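PDB 5CDD: structural polyprotein, VP2 from Israeli acute paralysis virus, which probably serves as a structural building block of the virus capsid, as one of the jelly-roll coat proteins cut from the structural polyprotein. Local coordinates for residues K44-W49 and L159-P164; A88-L93 and G121-F126. All blocks are in the same frame, centred on the assembly; numbering follows the deposited sequence.

Contact 1: residues K44-W49 and L159-P164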
ATOM      1  N   LYS C  44     -28.822  61.978  -6.916  1.00 44.14           N
ATOM      2  CA  LYS C  44     -30.170  62.340  -7.346  1.00 44.56           C
ATOM      3  C   LYS C  44     -30.617  61.470  -8.517  1.00 44.12           C
ATOM      4  O   LYS C  44     -29.840  61.199  -9.434  1.00 44.71           O
ATOM      5  CB  LYS C  44     -30.223  63.816  -7.760  1.00 45.28           C
ATOM      6  CG  LYS C  44     -29.960  64.810  -6.634  1.00 47.63           C
ATOM      7  CD  LYS C  44     -31.074  64.790  -5.594  1.00 49.64           C
ATOM      8  CE  LYS C  44     -30.776  65.741  -4.439  1.00 50.61           C
ATOM      9  NZ  LYS C  44     -29.544  65.352  -3.691  1.00 50.64           N
ATOM     10  N   TYR C  45     -31.874  61.038  -8.480  1.00 43.21           N
ATOM     11  CA  TYR C  45     -32.430  60.203  -9.537  1.00 42.67           C
ATOM     12  C   TYR C  45     -33.672  60.833 -10.160  1.00 42.75           C
ATOM     13  O   TYR C  45     -34.358  61.641  -9.533  1.00 42.91           O
ATOM     14  CB  TYR C  45     -32.793  58.824  -8.988  1.00 42.33           C
ATOM     15  CG  TYR C  45     -33.630  58.877  -7.733  1.00 41.89           C
ATOM     16  CD1 TYR C  45     -33.031  58.992  -6.479  1.00 41.90           C
ATOM     17  CD2 TYR C  45     -35.020  58.834  -7.797  1.00 41.75           C
ATOM     18  CE1 TYR C  45     -33.796  59.063  -5.320  1.00 41.20           C
ATOM     19  CE2 TYR C  45     -35.796  58.907  -6.644  1.00 41.88           C
ATOM     20  CZ  TYR C  45     -35.176  59.021  -5.410  1.00 41.82           C
ATOM     21  OH  TYR C  45     -35.937  59.091  -4.266  1.00 42.85           O
ATOM     22  N   VAL C  46     -33.958  60.448 -11.400  1.00 42.40           N
ATOM     23  CA  VAL C  46     -35.117  60.959 -12.120  1.00 41.85           C
ATOM     24  C   VAL C  46     -36.398  60.357 -11.558  1.00 43.05           C
ATOM     25  O   VAL C  46     -37.439  61.014 -11.513  1.00 43.66           O
ATOM     26  CB  VAL C  46     -35.029  60.615 -13.619  1.00 41.14           C
ATOM     27  CG1 VAL C  46     -36.292  61.066 -14.335  1.00 40.94           C
ATOM     28  CG2 VAL C  46     -33.809  61.278 -14.228  1.00 40.44           C
ATOM     29  N   ARG C  47     -36.313  59.101 -11.134  1.00 43.81           N
ATOM     30  CA  ARG C  47     -37.463  58.402 -10.578  1.00 43.96           C
ATOM     31  C   ARG C  47     -36.990  57.083  -9.982  1.00 43.06           C
ATOM     32  O   ARG C  47     -35.972  56.534 -10.405  1.00 43.47           O
ATOM     33  CB  ARG C  47     -38.494  58.133 -11.681  1.00 45.36           C
ATOM     34  CG  ARG C  47     -39.894  57.812 -11.176  1.00 49.07           C
ATOM     35  CD  ARG C  47     -40.502  59.006 -10.451  1.00 52.22           C
ATOM     36  NE  ARG C  47     -40.509  60.210 -11.283  1.00 55.29           N
ATOM     37  CZ  ARG C  47     -41.248  60.366 -12.379  1.00 56.12           C
ATOM     38  NH1 ARG C  47     -42.051  59.392 -12.785  1.00 57.39           N
ATOM     39  NH2 ARG C  47     -41.179  61.496 -13.073  1.00 54.60           N
ATOM     40  N   SER C  48     -37.722  56.583  -8.992  1.00 42.14           N
ATOM     41  CA  SER C  48     -37.374  55.319  -8.352  1.00 40.94           C
ATOM     42  C   SER C  48     -38.630  54.511  -8.071  1.00 40.64           C
ATOM     43  O   SER C  48     -39.714  55.067  -7.901  1.00 41.11           O
ATOM     44  CB  SER C  48     -36.622  55.564  -7.044  1.00 40.31           C
ATOM     45  OG  SER C  48     -37.438  56.241  -6.106  1.00 43.81           O
ATOM     46  N   TRP C  49     -38.473  53.194  -8.018  1.00 40.54           N
ATOM     47  CA  TRP C  49     -39.596  52.300  -7.770  1.00 39.75           C
ATOM     48  C   TRP C  49     -39.223  51.217  -6.769  1.00 39.22           C
ATOM     49  O   TRP C  49     -38.167  50.594  -6.881  1.00 39.63           O
ATOM     50  CB  TRP C  49     -40.028  51.644  -9.082  1.00 39.93           C
ATOM     51  CG  TRP C  49     -40.445  52.622 -10.131  1.00 40.71           C
ATOM     52  CD1 TRP C  49     -41.681  53.180 -10.289  1.00 41.64           C
ATOM     53  CD2 TRP C  49     -39.618  53.179 -11.159  1.00 40.58           C
ATOM     54  NE1 TRP C  49     -41.677  54.051 -11.353  1.00 41.91           N
ATOM     55  CE2 TRP C  49     -40.423  54.069 -11.906  1.00 41.27           C
ATOM     56  CE3 TRP C  49     -38.274  53.015 -11.522  1.00 39.91           C
ATOM     57  CZ2 TRP C  49     -39.928  54.793 -12.996  1.00 40.85           C
ATOM     58  CZ3 TRP C  49     -37.782  53.736 -12.607  1.00 39.75           C
ATOM     59  CH2 TRP C  49     -38.610  54.613 -13.331  1.00 40.21           C
ATOM     60  N   LEU C 159     -33.503  55.319 -11.906  1.00 35.04           N
ATOM     61  CA  LEU C 159     -33.239  55.856 -13.238  1.00 35.03           C
ATOM     62  C   LEU C 159     -32.357  57.091 -13.053  1.00 35.89           C
ATOM     63  O   LEU C 159     -32.831  58.147 -12.632  1.00 35.08           O
ATOM     64  CB  LEU C 159     -34.544  56.242 -13.937  1.00 33.65           C
ATOM     65  CG  LEU C 159     -34.397  56.811 -15.352  1.00 33.40           C
ATOM     66  CD1 LEU C 159     -33.702  55.802 -16.252  1.00 31.83           C
ATOM     67  CD2 LEU C 159     -35.768  57.158 -15.904  1.00 32.33           C
ATOM     68  N   PHE C 160     -31.073  56.943 -13.365  1.00 36.72           N
ATOM     69  CA  PHE C 160     -30.104  58.023 -13.208  1.00 37.08           C
ATOM     70  C   PHE C 160     -29.658  58.645 -14.527  1.00 38.53           C
ATOM     71  O   PHE C 160     -29.575  57.965 -15.552  1.00 38.86           O
ATOM     72  CB  PHE C 160     -28.853  57.504 -12.496  1.00 36.31           C
ATOM     73  CG  PHE C 160     -29.103  56.974 -11.114  1.00 35.67           C
ATOM     74  CD1 PHE C 160     -29.378  57.839 -10.059  1.00 35.65           C
ATOM     75  CD2 PHE C 160     -29.023  55.607 -10.859  1.00 34.48           C
ATOM     76  CE1 PHE C 160     -29.566  57.350  -8.767  1.00 35.56           C
ATOM     77  CE2 PHE C 160     -29.209  55.109  -9.574  1.00 33.96           C
ATOM     78  CZ  PHE C 160     -29.481  55.982  -8.524  1.00 35.04           C
ATOM     79  N   PRO C 161     -29.373  59.957 -14.516  1.00 39.54           N
ATOM     80  CA  PRO C 161     -28.919  60.657 -15.722  1.00 39.38           C
ATOM     81  C   PRO C 161     -27.387  60.633 -15.724  1.00 39.77           C
ATOM     82  O   PRO C 161     -26.757  61.264 -14.875  1.00 40.17           O
ATOM     83  CB  PRO C 161     -29.456  62.080 -15.530  1.00 38.70           C
ATOM     84  CG  PRO C 161     -30.503  61.950 -14.442  1.00 39.08           C
ATOM     85  CD  PRO C 161     -29.901  60.922 -13.539  1.00 39.80           C
ATOM     86  N   ILE C 162     -26.785  59.900 -16.655  1.00 39.60           N
ATOM     87  CA  ILE C 162     -25.326  59.837 -16.720  1.00 39.25           C
ATOM     88  C   ILE C 162     -24.767  61.187 -17.150  1.00 40.29           C
ATOM     89  O   ILE C 162     -23.856  61.724 -16.520  1.00 40.17           O
ATOM     90  CB  ILE C 162     -24.849  58.762 -17.717  1.00 38.34           C
ATOM     91  CG1 ILE C 162     -25.283  57.376 -17.237  1.00 37.60           C
ATOM     92  CG2 ILE C 162     -23.334  58.823 -17.863  1.00 37.20           C
ATOM     93  CD1 ILE C 162     -24.909  56.254 -18.184  1.00 36.36           C
ATOM     94  N   THR C 163     -25.321  61.724 -18.233  1.00 41.49           N
ATOM     95  CA  THR C 163     -24.903  63.015 -18.764  1.00 42.65           C
ATOM     96  C   THR C 163     -26.083  63.973 -18.705  1.00 44.68           C
ATOM     97  O   THR C 163     -27.231  63.545 -18.601  1.00 45.01           O
ATOM     98  CB  THR C 163     -24.471  62.907 -20.237  1.00 42.30           C
ATOM     99  OG1 THR C 163     -25.611  62.586 -21.046  1.00 40.39           O
ATOM    100  CG2 THR C 163     -23.417  61.829 -20.407  1.00 42.83           C
ATOM    101  N   PRO C 164     -25.814  65.286 -18.767  1.00 46.21           N
ATOM    102  CA  PRO C 164     -26.899  66.268 -18.722  1.00 47.60           C
ATOM    103  C   PRO C 164     -27.703  66.196 -20.020  1.00 49.06           C
ATOM    104  O   PRO C 164     -27.153  65.869 -21.071  1.00 49.37           O
ATOM    105  CB  PRO C 164     -26.151  67.587 -18.575  1.00 47.05           C
ATOM    106  CG  PRO C 164     -24.899  67.336 -19.361  1.00 45.30           C
ATOM    107  CD  PRO C 164     -24.506  65.953 -18.895  1.00 45.53           C
TER
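Val46 N donates to Leu159 O in the shortest polar bond between 44-49 and 159-164, 2.8 Å long and close to straight at 158°. A second backbone bond runs the other way, from Leu159 N to Arg47 O at 3.1 Å. It is more bent. Leu159 is thus held through both its N-H and its carbonyl. With CG1 anti to the backbone N (chi1 176°), Val46 CG2 is anti to the carbonyl carbon and meets Pro161 CG at 3.4 Å. The two side chains cross at a slant. Tyr45 CB lies 3.6 Å from Phe160 CE1. The edge of the Phe160 ring also reaches the backbone: Lys44 O lies near the ring plane, 3.4 Å from CD1. At the far end Trp49 CZ3 comes to 4.3 Å from Leu159 CB. The guanidinium of Arg47 turns away from Leu159, and its NH1 forms a salt bridge with Asp16. Tyr158 adds its ring next to both Tyr45 and Phe160. Strand 47-51 is an outer strand of its four-stranded sheet within this chain. The chemistry implies an edge held by two backbone bonds and by apolar packing, with the charge of Arg47 directed to strand 13-18.

Contact 2: residues A88-L93 and G121-F126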
ATOM      1  N   ALA C  88     -30.311  65.329 -27.088  1.00 46.94           N
ATOM      2  CA  ALA C  88     -29.343  64.261 -26.877  1.00 46.72           C
ATOM      3  C   ALA C  88     -29.164  64.013 -25.385  1.00 46.74           C
ATOM      4  O   ALA C  88     -29.439  64.887 -24.563  1.00 47.14           O
ATOM      5  CB  ALA C  88     -28.009  64.634 -27.509  1.00 46.36           C
ATOM      6  N   GLY C  89     -28.703  62.815 -25.040  1.00 46.65           N
ATOM      7  CA  GLY C  89     -28.499  62.474 -23.644  1.00 45.12           C
ATOM      8  C   GLY C  89     -28.482  60.975 -23.432  1.00 44.01           C
ATOM      9  O   GLY C  89     -28.953  60.218 -24.281  1.00 44.25           O
ATOM     10  N   ARG C  90     -27.933  60.542 -22.302  1.00 42.85           N
ATOM     11  CA  ARG C  90     -27.867  59.121 -21.984  1.00 42.58           C
ATOM     12  C   ARG C  90     -28.086  58.888 -20.491  1.00 41.81           C
ATOM     13  O   ARG C  90     -27.515  59.585 -19.653  1.00 40.91           O
ATOM     14  CB  ARG C  90     -26.518  58.537 -22.414  1.00 42.48           C
ATOM     15  CG  ARG C  90     -26.400  57.052 -22.143  1.00 43.81           C
ATOM     16  CD  ARG C  90     -25.167  56.432 -22.779  1.00 45.07           C
ATOM     17  NE  ARG C  90     -25.208  56.478 -24.238  1.00 45.70           N
ATOM     18  CZ  ARG C  90     -24.570  55.617 -25.025  1.00 46.97           C
ATOM     19  NH1 ARG C  90     -23.846  54.641 -24.491  1.00 47.31           N
ATOM     20  NH2 ARG C  90     -24.648  55.732 -26.344  1.00 46.83           N
ATOM     21  N   MET C  91     -28.919  57.903 -20.166  1.00 42.22           N
ATOM     22  CA  MET C  91     -29.224  57.589 -18.774  1.00 41.65           C
ATOM     23  C   MET C  91     -28.871  56.150 -18.421  1.00 39.85           C
ATOM     24  O   MET C  91     -28.502  55.358 -19.289  1.00 40.02           O
ATOM     25  CB  MET C  91     -30.707  57.827 -18.503  1.00 43.93           C
ATOM     26  CG  MET C  91     -31.212  59.139 -19.059  1.00 46.94           C
ATOM     27  SD  MET C  91     -32.818  59.584 -18.413  1.00 50.65           S
ATOM     28  CE  MET C  91     -32.335  60.822 -17.214  1.00 50.89           C
ATOM     29  N   TYR C  92     -28.994  55.816 -17.141  1.00 37.67           N
ATOM     30  CA  TYR C  92     -28.680  54.473 -16.676  1.00 35.83           C
ATOM     31  C   TYR C  92     -29.773  53.936 -15.757  1.00 35.38           C
ATOM     32  O   TYR C  92     -30.112  54.555 -14.747  1.00 35.19           O
ATOM     33  CB  TYR C  92     -27.342  54.478 -15.933  1.00 34.40           C
ATOM     34  CG  TYR C  92     -26.756  53.103 -15.692  1.00 33.52           C
ATOM     35  CD1 TYR C  92     -26.430  52.268 -16.761  1.00 34.27           C
ATOM     36  CD2 TYR C  92     -26.507  52.644 -14.398  1.00 32.50           C
ATOM     37  CE1 TYR C  92     -25.868  51.009 -16.550  1.00 34.17           C
ATOM     38  CE2 TYR C  92     -25.946  51.386 -14.174  1.00 33.04           C
ATOM     39  CZ  TYR C  92     -25.628  50.575 -15.254  1.00 33.73           C
ATOM     40  OH  TYR C  92     -25.067  49.335 -15.044  1.00 34.03           O
ATOM     41  N   LEU C  93     -30.327  52.784 -16.122  1.00 34.03           N
ATOM     42  CA  LEU C  93     -31.370  52.149 -15.328  1.00 32.45           C
ATOM     43  C   LEU C  93     -30.741  50.981 -14.577  1.00 32.59           C
ATOM     44  O   LEU C  93     -30.354  49.983 -15.184  1.00 32.88           O
ATOM     45  CB  LEU C  93     -32.491  51.636 -16.235  1.00 31.41           C
ATOM     46  CG  LEU C  93     -33.693  50.988 -15.537  1.00 30.33           C
ATOM     47  CD1 LEU C  93     -34.441  52.030 -14.715  1.00 27.86           C
ATOM     48  CD2 LEU C  93     -34.614  50.373 -16.578  1.00 30.42           C
ATOM     49  N   GLY C 121     -27.323  47.135 -14.442  1.00 31.76           N
ATOM     50  CA  GLY C 121     -28.201  48.045 -15.148  1.00 32.77           C
ATOM     51  C   GLY C 121     -28.020  48.062 -16.648  1.00 34.30           C
ATOM     52  O   GLY C 121     -27.242  47.289 -17.205  1.00 34.67           O
ATOM     53  N   VAL C 122     -28.752  48.958 -17.301  1.00 35.22           N
ATOM     54  CA  VAL C 122     -28.694  49.098 -18.748  1.00 36.07           C
ATOM     55  C   VAL C 122     -28.693  50.581 -19.125  1.00 37.16           C
ATOM     56  O   VAL C 122     -29.306  51.403 -18.444  1.00 36.47           O
ATOM     57  CB  VAL C 122     -29.899  48.383 -19.410  1.00 34.94           C
ATOM     58  CG1 VAL C 122     -31.200  48.956 -18.878  1.00 34.46           C
ATOM     59  CG2 VAL C 122     -29.828  48.521 -20.918  1.00 36.07           C
ATOM     60  N   GLU C 123     -27.986  50.913 -20.203  1.00 38.85           N
ATOM     61  CA  GLU C 123     -27.893  52.289 -20.686  1.00 41.16           C
ATOM     62  C   GLU C 123     -29.055  52.651 -21.601  1.00 42.16           C
ATOM     63  O   GLU C 123     -29.691  51.781 -22.195  1.00 43.22           O
ATOM     64  CB  GLU C 123     -26.587  52.502 -21.454  1.00 42.02           C
ATOM     65  CG  GLU C 123     -25.335  52.545 -20.607  1.00 45.03           C
ATOM     66  CD  GLU C 123     -24.084  52.682 -21.454  1.00 48.49           C
ATOM     67  OE1 GLU C 123     -23.741  51.718 -22.170  1.00 50.75           O
ATOM     68  OE2 GLU C 123     -23.448  53.756 -21.415  1.00 50.81           O
ATOM     69  N   LEU C 124     -29.311  53.948 -21.720  1.00 43.67           N
ATOM     70  CA  LEU C 124     -30.389  54.449 -22.560  1.00 44.35           C
ATOM     71  C   LEU C 124     -29.960  55.743 -23.245  1.00 44.58           C
ATOM     72  O   LEU C 124     -29.828  56.778 -22.595  1.00 44.69           O
ATOM     73  CB  LEU C 124     -31.633  54.701 -21.707  1.00 45.77           C
ATOM     74  CG  LEU C 124     -32.856  55.294 -22.411  1.00 49.09           C
ATOM     75  CD1 LEU C 124     -33.348  54.344 -23.496  1.00 50.14           C
ATOM     76  CD2 LEU C 124     -33.950  55.548 -21.388  1.00 49.82           C
ATOM     77  N   ASP C 125     -29.731  55.678 -24.555  1.00 45.30           N
ATOM     78  CA  ASP C 125     -29.326  56.853 -25.322  1.00 46.66           C
ATOM     79  C   ASP C 125     -30.544  57.356 -26.088  1.00 47.30           C
ATOM     80  O   ASP C 125     -31.175  56.597 -26.823  1.00 48.29           O
ATOM     81  CB  ASP C 125     -28.206  56.494 -26.303  1.00 48.10           C
ATOM     82  CG  ASP C 125     -27.581  57.719 -26.952  1.00 50.20           C
ATOM     83  OD1 ASP C 125     -28.320  58.521 -27.561  1.00 52.81           O
ATOM     84  OD2 ASP C 125     -26.345  57.880 -26.858  1.00 50.45           O
ATOM     85  N   PHE C 126     -30.871  58.635 -25.918  1.00 47.40           N
ATOM     86  CA  PHE C 126     -32.032  59.224 -26.577  1.00 47.13           C
ATOM     87  C   PHE C 126     -32.031  59.160 -28.099  1.00 47.60           C
ATOM     88  O   PHE C 126     -33.086  59.019 -28.718  1.00 48.25           O
ATOM     89  CB  PHE C 126     -32.207  60.681 -26.142  1.00 46.51           C
ATOM     90  CG  PHE C 126     -32.457  60.849 -24.672  1.00 46.82           C
ATOM     91  CD1 PHE C 126     -33.234  59.930 -23.974  1.00 47.44           C
ATOM     92  CD2 PHE C 126     -31.940  61.943 -23.988  1.00 47.50           C
ATOM     93  CE1 PHE C 126     -33.493  60.098 -22.615  1.00 47.84           C
ATOM     94  CE2 PHE C 126     -32.194  62.122 -22.629  1.00 47.63           C
ATOM     95  CZ  PHE C 126     -32.972  61.198 -21.942  1.00 47.36           C
TER
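Arg90 lies across the side chains of Asp125 and Glu123, with its guanidinium plane steeply turned against both carboxylates, 78° and 77° apart. It grips Asp125 side-on. NE and NH2 both bond to Asp125 OD2 on its anti side, NH2 at 2.8 Å. Arg90 NH1 makes a weak bond to Glu123 OE2 at 3.2 Å. Both acceptor oxygens lie at the guanidinium edge, so the salt bridges would resist rotation of the group. The Arg90 chain bends at chi3 (-65°) to reach them. Tyr92 shares this face of the sheet, and Glu123 CG meets the edge of its ring, 4.0 Å from CD1. The opposite face is apolar. Met91 SD approaches the Phe126 ring obliquely, 3.9 Å from CZ, in a Met-aromatic contact. Leu93 CB packs on Val122 CG1 at 4.0 Å. Antiparallel backbone bonds join the strands, including Met91 N to Leu124 O at 2.8 Å. Arg90 and Glu123 also form salt bridges with Glu200 and Arg140 of a neighbouring polyprotein chain. Strand 121-125 is outermost in this sheet within the chain. On the apolar face, Leu93, Leu124 and Phe126 pack against strand 68-81 of the other sheet of the jelly roll.

In the fold
Contacts 1 and 2 belong to one four-stranded antiparallel sheet, in the order 47-51, 155-161, 90-97, 121-125. Their centres are about 9 Å apart. Strands 155-161 and 90-97 are the inner neighbours that join them: Phe160 O lies 2.7 Å from Tyr92 N, and Ile162 N lies 3.1 Å from Arg90 O, both probable hydrogen bonds. Met91 of contact 2 packs on Val46 and Pro161, and Leu93 packs on Leu159. Along the chain, contact 2 is nested inside the loop that contact 1 closes. Contact 1 is partly buried, contact 2 buried. Contact 2 forms salt bridges to one neighbouring polyprotein chain and packs on another through Tyr92, Val122 and Glu123, at interfaces within the pentamer.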